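Local structure of membrane-anchored mycosin mycp1 (Mycobacterium thermoresistibile, 4HVL) at residues N269-G274 against A309-A314; A213-T218 against V255-G260; D221-P226 against V242-S247. The protein is a membrane-associated, subtilisin-like serine endopeptidase of the mycosin family and an essential component of the type VII (ESX-1) secretion system. All blocks are in the same frame, centred on the assembly; numbering follows the deposited sequence.

Interaction 1. Residues N269-G274 against A309-A314. With ZN (zinc ion), chain G; ACT (acetate ion), chain M.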
ATOM      1  N   ASN A 269       6.636 -12.585   8.980  1.00 24.50           N
ATOM      2  CA  ASN A 269       6.487 -13.889   8.316  1.00 25.39           C
ATOM      3  C   ASN A 269       5.356 -13.999   7.309  1.00 23.69           C
ATOM      4  O   ASN A 269       5.309 -14.936   6.527  1.00 23.69           O
ATOM      5  CB  ASN A 269       6.400 -15.041   9.329  1.00 28.98           C
ATOM      6  CG  ASN A 269       5.202 -14.946  10.262  1.00 30.90           C
ATOM      7  OD1 ASN A 269       4.340 -14.071  10.144  1.00 33.59           O
ATOM      8  ND2 ASN A 269       5.157 -15.854  11.221  1.00 34.06           N
ATOM      9  N   PHE A 270       4.460 -13.028   7.297  1.00 21.97           N
ATOM     10  CA  PHE A 270       3.428 -12.983   6.281  1.00 20.99           C
ATOM     11  C   PHE A 270       3.825 -12.117   5.071  1.00 19.98           C
ATOM     12  O   PHE A 270       3.081 -12.038   4.098  1.00 19.97           O
ATOM     13  CB  PHE A 270       2.130 -12.462   6.892  1.00 20.66           C
ATOM     14  CG  PHE A 270       2.285 -11.157   7.598  1.00 20.16           C
ATOM     15  CD1 PHE A 270       2.358  -9.964   6.879  1.00 19.51           C
ATOM     16  CD2 PHE A 270       2.369 -11.111   8.992  1.00 20.94           C
ATOM     17  CE1 PHE A 270       2.493  -8.749   7.538  1.00 19.40           C
ATOM     18  CE2 PHE A 270       2.517  -9.901   9.649  1.00 20.56           C
ATOM     19  CZ  PHE A 270       2.585  -8.722   8.921  1.00 19.63           C
ATOM     20  N   SER A 271       4.978 -11.462   5.118  1.00 19.46           N
ATOM     21  CA  SER A 271       5.330 -10.496   4.068  1.00 18.45           C
ATOM     22  C   SER A 271       5.764 -11.266   2.819  1.00 17.94           C
ATOM     23  O   SER A 271       6.642 -12.113   2.888  1.00 18.28           O
ATOM     24  CB  SER A 271       6.444  -9.563   4.544  1.00 18.57           C
ATOM     25  OG  SER A 271       6.576  -8.426   3.712  1.00 18.05           O
ATOM     26  N   MET A 272       5.122 -10.984   1.694  1.00 17.29           N
ATOM     27  CA  MET A 272       5.425 -11.646   0.423  1.00 17.30           C
ATOM     28  C   MET A 272       6.764 -11.166  -0.136  1.00 17.48           C
ATOM     29  O   MET A 272       6.948  -9.979  -0.425  1.00 16.76           O
ATOM     30  CB  MET A 272       4.313 -11.365  -0.607  1.00 16.86           C
ATOM     31  CG  MET A 272       3.100 -12.282  -0.482  1.00 17.75           C
ATOM     32  SD  MET A 272       3.424 -14.020  -0.914  1.00 19.23           S
ATOM     33  CE  MET A 272       3.959 -13.809  -2.601  1.00 19.01           C
ATOM     34  N   SER A 273       7.694 -12.102  -0.301  1.00 18.46           N
ATOM     35  CA  SER A 273       9.013 -11.788  -0.813  1.00 18.21           C
ATOM     36  C   SER A 273       9.003 -11.849  -2.321  1.00 17.91           C
ATOM     37  O   SER A 273       8.230 -12.613  -2.928  1.00 17.75           O
ATOM     38  CB  SER A 273      10.063 -12.803  -0.290  1.00 19.08           C
ATOM     39  OG  SER A 273       9.916 -14.068  -0.928  1.00 19.12           O
ATOM     40  N   GLY A 274       9.907 -11.089  -2.927  1.00 17.63           N
ATOM     41  CA  GLY A 274      10.199 -11.257  -4.334  1.00 17.88           C
ATOM     42  C   GLY A 274      11.321 -10.377  -4.856  1.00 17.92           C
ATOM     43  O   GLY A 274      11.808  -9.484  -4.137  1.00 17.45           O
ATOM     44  N   ALA A 309      -2.344  -5.373  11.461  1.00 16.12           N
ATOM     45  CA  ALA A 309      -1.120  -5.784  10.805  1.00 16.26           C
ATOM     46  C   ALA A 309      -1.265  -5.887   9.280  1.00 16.34           C
ATOM     47  O   ALA A 309      -2.360  -6.013   8.755  1.00 15.77           O
ATOM     48  CB  ALA A 309      -0.660  -7.118  11.366  1.00 16.72           C
ATOM     49  N   GLY A 310      -0.133  -5.857   8.582  1.00 16.13           N
ATOM     50  CA  GLY A 310      -0.128  -6.130   7.157  1.00 16.14           C
ATOM     51  C   GLY A 310       0.843  -5.253   6.400  1.00 15.81           C
ATOM     52  O   GLY A 310       1.242  -4.181   6.870  1.00 15.21           O
ATOM     53  N   THR A 311       1.222  -5.702   5.215  1.00 15.75           N
ATOM     54  CA  THR A 311       2.097  -4.900   4.368  1.00 16.19           C
ATOM     55  C   THR A 311       1.467  -3.593   3.865  1.00 15.99           C
ATOM     56  O   THR A 311       2.194  -2.679   3.496  1.00 15.79           O
ATOM     57  CB  THR A 311       2.660  -5.700   3.179  1.00 16.66           C
ATOM     58  OG1 THR A 311       1.591  -6.280   2.429  1.00 17.11           O
ATOM     59  CG2 THR A 311       3.581  -6.806   3.704  1.00 17.41           C
ATOM     60  N   SER A 312       0.141  -3.482   3.873  1.00 16.42           N
ATOM     61  CA  SER A 312      -0.511  -2.198   3.576  1.00 16.51           C
ATOM     62  C   SER A 312      -0.034  -1.099   4.556  1.00 16.04           C
ATOM     63  O   SER A 312       0.169   0.038   4.146  1.00 15.68           O
ATOM     64  CB  SER A 312      -2.051  -2.313   3.558  1.00 17.26           C
ATOM     65  OG  SER A 312      -2.581  -2.997   4.691  1.00 18.86           O
ATOM     66  N   PHE A 313       0.193  -1.454   5.825  1.00 15.88           N
ATOM     67  CA  PHE A 313       0.703  -0.492   6.808  1.00 15.90           C
ATOM     68  C   PHE A 313       2.161  -0.114   6.556  1.00 15.06           C
ATOM     69  O   PHE A 313       2.517   1.055   6.673  1.00 14.92           O
ATOM     70  CB  PHE A 313       0.450  -0.967   8.250  1.00 16.39           C
ATOM     71  CG  PHE A 313      -1.008  -1.004   8.599  1.00 17.14           C
ATOM     72  CD1 PHE A 313      -1.689   0.180   8.889  1.00 17.47           C
ATOM     73  CD2 PHE A 313      -1.724  -2.200   8.579  1.00 17.25           C
ATOM     74  CE1 PHE A 313      -3.040   0.178   9.167  1.00 17.85           C
ATOM     75  CE2 PHE A 313      -3.088  -2.205   8.853  1.00 18.01           C
ATOM     76  CZ  PHE A 313      -3.747  -1.014   9.141  1.00 17.87           C
ATOM     77  N   ALA A 314       2.995  -1.084   6.197  1.00 15.07           N
ATOM     78  CA  ALA A 314       4.347  -0.799   5.745  1.00 15.11           C
ATOM     79  C   ALA A 314       4.337   0.216   4.591  1.00 15.11           C
ATOM     80  O   ALA A 314       5.060   1.231   4.614  1.00 15.42           O
ATOM     81  CB  ALA A 314       5.049  -2.076   5.325  1.00 15.86           C
TER
HETATM   82 ZN    ZN G 506      -3.858  -4.777   5.021  0.56 17.00          ZN
HETATM   83  C   ACT M 512      -2.621  -5.550   3.112  0.56 14.63           C
HETATM   84  O   ACT M 512      -3.770  -5.074   2.895  0.56 16.12           O
HETATM   85  OXT ACT M 512      -2.110  -5.544   4.256  0.56 13.12           O
HETATM   86  CH3 ACT M 512      -1.883  -6.100   1.906  0.56 14.34           C
HETATM   87  O   HOH W   1      -4.808  -6.687   5.197  0.56 11.58           O

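Interaction 2. Residues A213-T218 against V255-G260. With ACT (acetate ion), chain M.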
ATOM      1  N   ALA A 213       3.727   0.653  -3.385  1.00 14.65           N
ATOM      2  CA  ALA A 213       2.889  -0.543  -3.353  1.00 14.78           C
ATOM      3  C   ALA A 213       3.229  -1.461  -2.173  1.00 14.83           C
ATOM      4  O   ALA A 213       4.397  -1.631  -1.813  1.00 14.62           O
ATOM      5  CB  ALA A 213       3.020  -1.330  -4.653  1.00 14.95           C
ATOM      6  N   ALA A 214       2.199  -2.079  -1.607  1.00 14.70           N
ATOM      7  CA  ALA A 214       2.367  -3.104  -0.599  1.00 15.01           C
ATOM      8  C   ALA A 214       3.021  -4.346  -1.200  1.00 15.23           C
ATOM      9  O   ALA A 214       2.675  -4.767  -2.308  1.00 15.25           O
ATOM     10  CB  ALA A 214       1.007  -3.469  -0.021  1.00 15.47           C
ATOM     11  N   ALA A 215       3.942  -4.953  -0.475  1.00 15.34           N
ATOM     12  CA  ALA A 215       4.503  -6.232  -0.919  1.00 15.71           C
ATOM     13  C   ALA A 215       3.453  -7.343  -0.997  1.00 16.47           C
ATOM     14  O   ALA A 215       3.610  -8.259  -1.802  1.00 17.05           O
ATOM     15  CB  ALA A 215       5.652  -6.667  -0.015  1.00 15.99           C
ATOM     16  N   GLY A 216       2.384  -7.238  -0.202  1.00 16.78           N
ATOM     17  CA  GLY A 216       1.345  -8.264  -0.124  1.00 17.52           C
ATOM     18  C   GLY A 216       1.589  -9.188   1.065  1.00 18.38           C
ATOM     19  O   GLY A 216       2.693  -9.234   1.610  1.00 17.99           O
ATOM     20  N   ASN A 217       0.548  -9.909   1.471  1.00 19.42           N
ATOM     21  CA  ASN A 217       0.604 -10.816   2.609  1.00 20.57           C
ATOM     22  C   ASN A 217       0.303 -12.222   2.117  1.00 21.81           C
ATOM     23  O   ASN A 217      -0.518 -12.421   1.218  1.00 21.56           O
ATOM     24  CB  ASN A 217      -0.419 -10.436   3.694  1.00 21.14           C
ATOM     25  CG  ASN A 217      -0.373  -8.958   4.055  1.00 20.54           C
ATOM     26  OD1 ASN A 217       0.675  -8.323   4.065  1.00 19.39           O
ATOM     27  ND2 ASN A 217      -1.528  -8.412   4.366  1.00 21.22           N
ATOM     28  N   THR A 218       0.980 -13.193   2.698  1.00 23.12           N
ATOM     29  CA  THR A 218       0.740 -14.591   2.355  1.00 25.06           C
ATOM     30  C   THR A 218      -0.661 -15.039   2.753  1.00 27.53           C
ATOM     31  O   THR A 218      -1.282 -14.463   3.650  1.00 27.14           O
ATOM     32  CB  THR A 218       1.715 -15.538   3.062  1.00 25.54           C
ATOM     33  OG1 THR A 218       1.679 -15.283   4.463  1.00 25.47           O
ATOM     34  CG2 THR A 218       3.146 -15.367   2.532  1.00 24.81           C
ATOM     35  N   VAL A 255       7.394   1.435  -9.353  1.00 20.54           N
ATOM     36  CA  VAL A 255       6.834   1.562  -8.029  1.00 19.73           C
ATOM     37  C   VAL A 255       7.914   1.172  -7.018  1.00 19.26           C
ATOM     38  O   VAL A 255       8.818   0.393  -7.312  1.00 20.05           O
ATOM     39  CB  VAL A 255       5.599   0.638  -7.822  1.00 19.70           C
ATOM     40  CG1 VAL A 255       4.556   0.815  -8.927  1.00 19.66           C
ATOM     41  CG2 VAL A 255       6.003  -0.824  -7.691  1.00 19.74           C
ATOM     42  N   LEU A 256       7.812   1.723  -5.823  1.00 18.62           N
ATOM     43  CA  LEU A 256       8.570   1.223  -4.674  1.00 17.54           C
ATOM     44  C   LEU A 256       7.674   0.280  -3.839  1.00 16.47           C
ATOM     45  O   LEU A 256       6.680   0.685  -3.227  1.00 15.90           O
ATOM     46  CB  LEU A 256       9.076   2.389  -3.831  1.00 17.63           C
ATOM     47  CG  LEU A 256       9.785   2.068  -2.513  1.00 17.57           C
ATOM     48  CD1 LEU A 256      10.989   1.178  -2.797  1.00 17.87           C
ATOM     49  CD2 LEU A 256      10.199   3.339  -1.787  1.00 18.05           C
ATOM     50  N   THR A 257       8.054  -0.986  -3.827  1.00 16.05           N
ATOM     51  CA  THR A 257       7.302  -2.025  -3.167  1.00 15.30           C
ATOM     52  C   THR A 257       7.856  -2.276  -1.772  1.00 15.22           C
ATOM     53  O   THR A 257       9.062  -2.459  -1.591  1.00 15.18           O
ATOM     54  CB  THR A 257       7.344  -3.300  -4.031  1.00 15.39           C
ATOM     55  OG1 THR A 257       6.666  -3.028  -5.254  1.00 15.08           O
ATOM     56  CG2 THR A 257       6.697  -4.498  -3.328  1.00 15.12           C
ATOM     57  N   VAL A 258       6.954  -2.275  -0.790  1.00 14.98           N
ATOM     58  CA  VAL A 258       7.324  -2.236   0.613  1.00 15.19           C
ATOM     59  C   VAL A 258       6.891  -3.506   1.365  1.00 14.94           C
ATOM     60  O   VAL A 258       5.685  -3.805   1.494  1.00 14.34           O
ATOM     61  CB  VAL A 258       6.709  -0.999   1.318  1.00 15.02           C
ATOM     62  CG1 VAL A 258       7.282  -0.819   2.719  1.00 15.40           C
ATOM     63  CG2 VAL A 258       6.933   0.249   0.484  1.00 15.18           C
ATOM     64  N   GLY A 259       7.890  -4.217   1.885  1.00 14.87           N
ATOM     65  CA  GLY A 259       7.687  -5.366   2.766  1.00 14.97           C
ATOM     66  C   GLY A 259       7.551  -4.957   4.222  1.00 15.05           C
ATOM     67  O   GLY A 259       7.705  -3.786   4.563  1.00 15.36           O
ATOM     68  N   GLY A 260       7.261  -5.923   5.086  1.00 15.39           N
ATOM     69  CA  GLY A 260       6.907  -5.653   6.494  1.00 15.82           C
ATOM     70  C   GLY A 260       7.970  -6.106   7.462  1.00 17.12           C
ATOM     71  O   GLY A 260       8.614  -7.108   7.228  1.00 17.04           O
TER
HETATM   72  C   ACT M 512      -2.621  -5.550   3.112  0.56 14.63           C
HETATM   73  O   ACT M 512      -3.770  -5.074   2.895  0.56 16.12           O
HETATM   74  OXT ACT M 512      -2.110  -5.544   4.256  0.56 13.12           O
HETATM   75  CH3 ACT M 512      -1.883  -6.100   1.906  0.56 14.34           C

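Interaction 3. Residues D221-P226 against V242-S247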
ATOM      1  N   ASP A 221      -4.269 -17.119  -2.328  1.00 41.69           N
ATOM      2  CA  ASP A 221      -3.577 -17.156  -3.620  1.00 41.88           C
ATOM      3  C   ASP A 221      -2.149 -16.654  -3.489  1.00 38.10           C
ATOM      4  O   ASP A 221      -1.344 -16.798  -4.423  1.00 38.05           O
ATOM      5  CB  ASP A 221      -4.298 -16.299  -4.666  1.00 44.31           C
ATOM      6  CG  ASP A 221      -5.672 -16.854  -5.053  1.00 49.34           C
ATOM      7  OD1 ASP A 221      -6.689 -16.245  -4.637  1.00 52.83           O
ATOM      8  OD2 ASP A 221      -5.740 -17.884  -5.768  1.00 51.67           O
ATOM      9  N   CYS A 222      -1.816 -16.071  -2.339  1.00 34.68           N
ATOM     10  CA  CYS A 222      -0.470 -15.538  -2.127  1.00 31.55           C
ATOM     11  C   CYS A 222       0.353 -16.543  -1.343  1.00 30.80           C
ATOM     12  O   CYS A 222       0.348 -16.547  -0.106  1.00 29.91           O
ATOM     13  CB  CYS A 222      -0.492 -14.208  -1.374  1.00 30.31           C
ATOM     14  SG  CYS A 222      -1.474 -12.906  -2.133  1.00 30.24           S
ATOM     15  N   THR A 223       1.056 -17.395  -2.076  1.00 23.19           N
ATOM     16  CA  THR A 223       1.959 -18.354  -1.487  1.00 23.68           C
ATOM     17  C   THR A 223       3.362 -17.777  -1.648  1.00 22.37           C
ATOM     18  O   THR A 223       3.703 -17.233  -2.706  1.00 22.11           O
ATOM     19  CB  THR A 223       1.781 -19.755  -2.111  1.00 25.20           C
ATOM     20  OG1 THR A 223       1.978 -19.692  -3.523  1.00 25.41           O
ATOM     21  CG2 THR A 223       0.380 -20.251  -1.852  1.00 26.61           C
ATOM     22  N   GLN A 224       4.132 -17.837  -0.561  1.00 21.53           N
ATOM     23  CA  GLN A 224       5.472 -17.247  -0.452  1.00 20.76           C
ATOM     24  C   GLN A 224       6.394 -17.650  -1.591  1.00 20.45           C
ATOM     25  O   GLN A 224       6.425 -18.819  -1.973  1.00 20.93           O
ATOM     26  CB  GLN A 224       6.122 -17.691   0.867  1.00 21.87           C
ATOM     27  CG  GLN A 224       7.435 -17.003   1.241  1.00 21.70           C
ATOM     28  CD  GLN A 224       7.316 -15.493   1.228  1.00 20.90           C
ATOM     29  OE1 GLN A 224       7.418 -14.858   0.177  1.00 20.48           O
ATOM     30  NE2 GLN A 224       7.100 -14.910   2.391  1.00 20.92           N
ATOM     31  N   ASN A 225       7.165 -16.704  -2.115  1.00 19.17           N
ATOM     32  CA  ASN A 225       8.147 -17.031  -3.142  1.00 19.38           C
ATOM     33  C   ASN A 225       9.425 -17.592  -2.512  1.00 20.43           C
ATOM     34  O   ASN A 225       9.817 -17.151  -1.440  1.00 20.25           O
ATOM     35  CB  ASN A 225       8.505 -15.800  -3.981  1.00 18.32           C
ATOM     36  CG  ASN A 225       7.508 -15.539  -5.080  1.00 17.78           C
ATOM     37  OD1 ASN A 225       7.131 -16.457  -5.825  1.00 17.65           O
ATOM     38  ND2 ASN A 225       7.078 -14.272  -5.211  1.00 17.21           N
ATOM     39  N   PRO A 226      10.076 -18.568  -3.181  1.00 21.74           N
ATOM     40  CA  PRO A 226      11.387 -19.061  -2.686  1.00 22.99           C
ATOM     41  C   PRO A 226      12.481 -18.006  -2.807  1.00 22.89           C
ATOM     42  O   PRO A 226      12.374 -17.116  -3.640  1.00 22.12           O
ATOM     43  CB  PRO A 226      11.711 -20.245  -3.622  1.00 23.56           C
ATOM     44  CG  PRO A 226      10.440 -20.619  -4.272  1.00 23.13           C
ATOM     45  CD  PRO A 226       9.563 -19.390  -4.285  1.00 21.99           C
ATOM     46  N   VAL A 242      10.843 -17.393  -8.819  1.00 19.08           N
ATOM     47  CA  VAL A 242       9.503 -16.885  -8.511  1.00 19.01           C
ATOM     48  C   VAL A 242       8.430 -17.883  -8.933  1.00 20.18           C
ATOM     49  O   VAL A 242       8.501 -18.441 -10.038  1.00 20.44           O
ATOM     50  CB  VAL A 242       9.243 -15.549  -9.230  1.00 18.30           C
ATOM     51  CG1 VAL A 242       7.757 -15.179  -9.194  1.00 18.09           C
ATOM     52  CG2 VAL A 242      10.116 -14.464  -8.633  1.00 18.14           C
ATOM     53  N   GLN A 243       7.448 -18.091  -8.056  1.00 20.85           N
ATOM     54  CA  GLN A 243       6.231 -18.856  -8.383  1.00 22.32           C
ATOM     55  C   GLN A 243       4.959 -17.994  -8.367  1.00 21.14           C
ATOM     56  O   GLN A 243       3.997 -18.293  -9.087  1.00 21.24           O
ATOM     57  CB  GLN A 243       6.049 -19.992  -7.380  1.00 24.30           C
ATOM     58  CG  GLN A 243       7.277 -20.879  -7.253  1.00 27.25           C
ATOM     59  CD  GLN A 243       7.176 -21.866  -6.102  1.00 30.89           C
ATOM     60  OE1 GLN A 243       6.375 -21.688  -5.161  1.00 32.97           O
ATOM     61  NE2 GLN A 243       7.999 -22.910  -6.158  1.00 33.22           N
ATOM     62  N   THR A 244       4.945 -16.968  -7.512  1.00 19.85           N
ATOM     63  CA  THR A 244       3.787 -16.110  -7.318  1.00 19.45           C
ATOM     64  C   THR A 244       4.097 -14.665  -7.737  1.00 18.64           C
ATOM     65  O   THR A 244       4.980 -14.025  -7.183  1.00 18.03           O
ATOM     66  CB  THR A 244       3.325 -16.155  -5.849  1.00 19.58           C
ATOM     67  OG1 THR A 244       3.017 -17.502  -5.496  1.00 20.24           O
ATOM     68  CG2 THR A 244       2.083 -15.302  -5.615  1.00 19.35           C
ATOM     69  N   ILE A 245       3.399 -14.188  -8.760  1.00 18.78           N
ATOM     70  CA  ILE A 245       3.439 -12.790  -9.150  1.00 18.55           C
ATOM     71  C   ILE A 245       2.549 -12.014  -8.172  1.00 17.61           C
ATOM     72  O   ILE A 245       1.431 -12.455  -7.870  1.00 18.05           O
ATOM     73  CB  ILE A 245       2.914 -12.602 -10.596  1.00 19.95           C
ATOM     74  CG1 ILE A 245       3.785 -13.384 -11.595  1.00 21.12           C
ATOM     75  CG2 ILE A 245       2.800 -11.125 -10.977  1.00 19.51           C
ATOM     76  CD1 ILE A 245       5.268 -13.064 -11.501  1.00 21.69           C
ATOM     77  N   VAL A 246       3.065 -10.907  -7.647  1.00 16.32           N
ATOM     78  CA  VAL A 246       2.277  -9.930  -6.884  1.00 15.83           C
ATOM     79  C   VAL A 246       2.233  -8.632  -7.690  1.00 15.32           C
ATOM     80  O   VAL A 246       3.290  -8.082  -8.071  1.00 14.66           O
ATOM     81  CB  VAL A 246       2.896  -9.659  -5.490  1.00 15.85           C
ATOM     82  CG1 VAL A 246       1.996  -8.739  -4.675  1.00 16.01           C
ATOM     83  CG2 VAL A 246       3.124 -10.972  -4.737  1.00 16.06           C
ATOM     84  N   SER A 247       1.028  -8.149  -7.969  1.00 14.84           N
ATOM     85  CA  SER A 247       0.849  -6.938  -8.788  1.00 15.23           C
ATOM     86  C   SER A 247       0.036  -5.896  -8.020  1.00 15.17           C
ATOM     87  O   SER A 247      -0.951  -6.241  -7.392  1.00 15.41           O
ATOM     88  CB  SER A 247       0.116  -7.257 -10.097  1.00 15.75           C
ATOM     89  OG  SER A 247       0.054  -6.122 -10.962  1.00 16.31           O
TER

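Interaction 1. Residues N269-G274 against A309-A314
Phe-270 and Ser-271 pack against the Gly-Thr-Ser turn that carries the predicted nucleophile of this subtilase, just where helix 311-328 begins. The aromatic ring meets the turn obliquely through its outer atoms: CE1 of Phe-270 lies 3.7 Å from CA of Gly-310, and CZ reaches 4.4 Å from CB of Ala-309. With CG set between the backbone N and the carbonyl carbon (chi1 54°), the Phe-270 ring leans across to the turn. Beside it, OG of Ser-271 sits 3.4 Å from the methyl CG2 of Thr-311, an approach of oxygen to methyl with no hydrogen bond; this hydroxyl is instead hydrogen-bonded to Gly-260 N. Thr-311 is thereby divided in its contacts, CG2 packing on the serine while OG1 is hydrogen-bonded to Asn-217 OD1 and takes a weak hydrogen bond from Gly-216 N. Gly-310, at the N-cap position, has a positive phi of 142° that suits a residue with no CB. Its carbonyl oxygen accepts from Phe-313 N at 3.1 Å in the first turn of the helix. Ser-312 lies one residue past the contact: its OG binds a zinc ion at 2.2 Å, which His-101, a water and both oxygens of an acetate also hold. Ser-312 N donates to acetate OXT at 3.1 Å (N-H...O 160°), a site where the helix N-terminus would be expected to favour an anion. The glycine-led serine turn heading a long helix is the active-site signature of the subtilisin fold, here with zinc bridging the predicted serine and histidine of the charge relay.

Interaction 2. Residues A213-T218 against V255-G260
Thr-257 lies beside Ala-213 in the parallel pairing of strands 210-214 and 256-261, and its side chain spreads over the end of the first strand. CB of Thr-257 stands 4.0 Å from the carbonyl oxygen of Ala-213. From there the branches part: OG1 passes near the methyl of Ala-213 and is hydrogen-bonded to Ala-249 O, whereas CG2, anti to the backbone N, runs forward to lie 3.7 Å from CA of Ala-215. The backbones are joined by three hydrogen bonds. Ala-213 N gives to Leu-256 O at 3.0 Å, Val-258 N to Ala-213 O at 2.8 Å, and Ala-215 N to Val-258 O at 2.9 Å; in this last one the donor stands well above the carbonyl plane (50°). The chain leaves the strand after Ala-214, and there CB of Ala-215 comes within 3.2 Å of Val-258 O, a close fit. Ala-214 and Val-258 share the other face of the sheet, which helix 311-328 covers, Ala-214 touching Thr-311 and Val-258 touching Ala-314 and Val-318. Past Gly-216 comes Asn-217, whose CG, anti to the carbonyl carbon (chi1 -49°), turns the amide to the acetate. Its ND2 donates to acetate OXT at 2.9 Å, with the N-H...O angle at 151°. That amide, together with the Ser-312 N-H bound to the same oxygen, is consistent with the oxyanion hole of subtilisins, in which an asparagine just beyond a central strand of the parallel alpha/beta sheet faces the nucleophile.

Interaction 3. Residues D221-P226 against V242-S247
The side-chain amide of Asn-225 lies alongside the backbone of Thr-244 and grips it at two points. OD1 of Asn-225 accepts from Thr-244 N at 2.8 Å, nearly straight at 173° and on a lone pair in the amide plane, while ND2 of Asn-225 donates to Thr-244 O at 2.9 Å, that oxygen lying close to the same plane. A second donor, Gln-243 N, reaches Asn-225 OD1 at 2.8 Å from a position tilted 28° off the carbonyl plane. Three bonds to the backbone of Gln-243 and Thr-244 fix the amide's rotation, and Ser-273 O takes a further bond from ND2. CG1 of Val-242 packs 3.7 Å from Asn-225 OD1, which accepts two hydrogen bonds. The main chain of Asn-225 is held as well: its N donates to OE1 of the preceding Gln-224, an oxygen that also accepts from Ser-273 N. Strand 244-247 pairs antiparallel with strand 183-186 in a small two-stranded sheet apart from the large parallel one, and the amide of Asn-225 ties the loop 221-226 to the start of that strand. The Cys-222 to Cys-184 disulfide secures the same loop covalently to the partner strand. Further along, the side chains of Thr-223 and Thr-244 cross at about a right angle. Thr-244 OG1, beside its own backbone N at chi1 -58°, donates to Thr-223 O at 2.9 Å, and the two hydroxyl oxygens, OG1 of Thr-223 and OG1 of Thr-244, are 3.1 Å apart. The methyl CG2 of Thr-244, anti to the backbone N, lies near both Thr-223 O and Asp-221 O. At the other end Gln-243, extended beyond CG, passes across the ring of Pro-226 at about a right angle, with NE2 of Gln-243 3.8 Å from CG of Pro-226.

Interactions 1 and 2 lie with centres only about 6 Å apart and share the acetate, held from the helix start in one and from the loop just beyond strand 210-214 in the other, beside the zinc at the predicted active site. Their loops are also joined directly, Thr-218 N donating to Phe-270 O at 2.8 Å. Interaction 3 is one shell further out, its centre about 12 Å from each of the others, and is nested in the chain between the two segments of interaction 2. Gln-224 NE2 bonds Ser-271 O at 2.9 Å, and Met-272 CE packs 3.6 Å from Val-246 CG2, so segment 269-274 of interaction 1 touches both of the others.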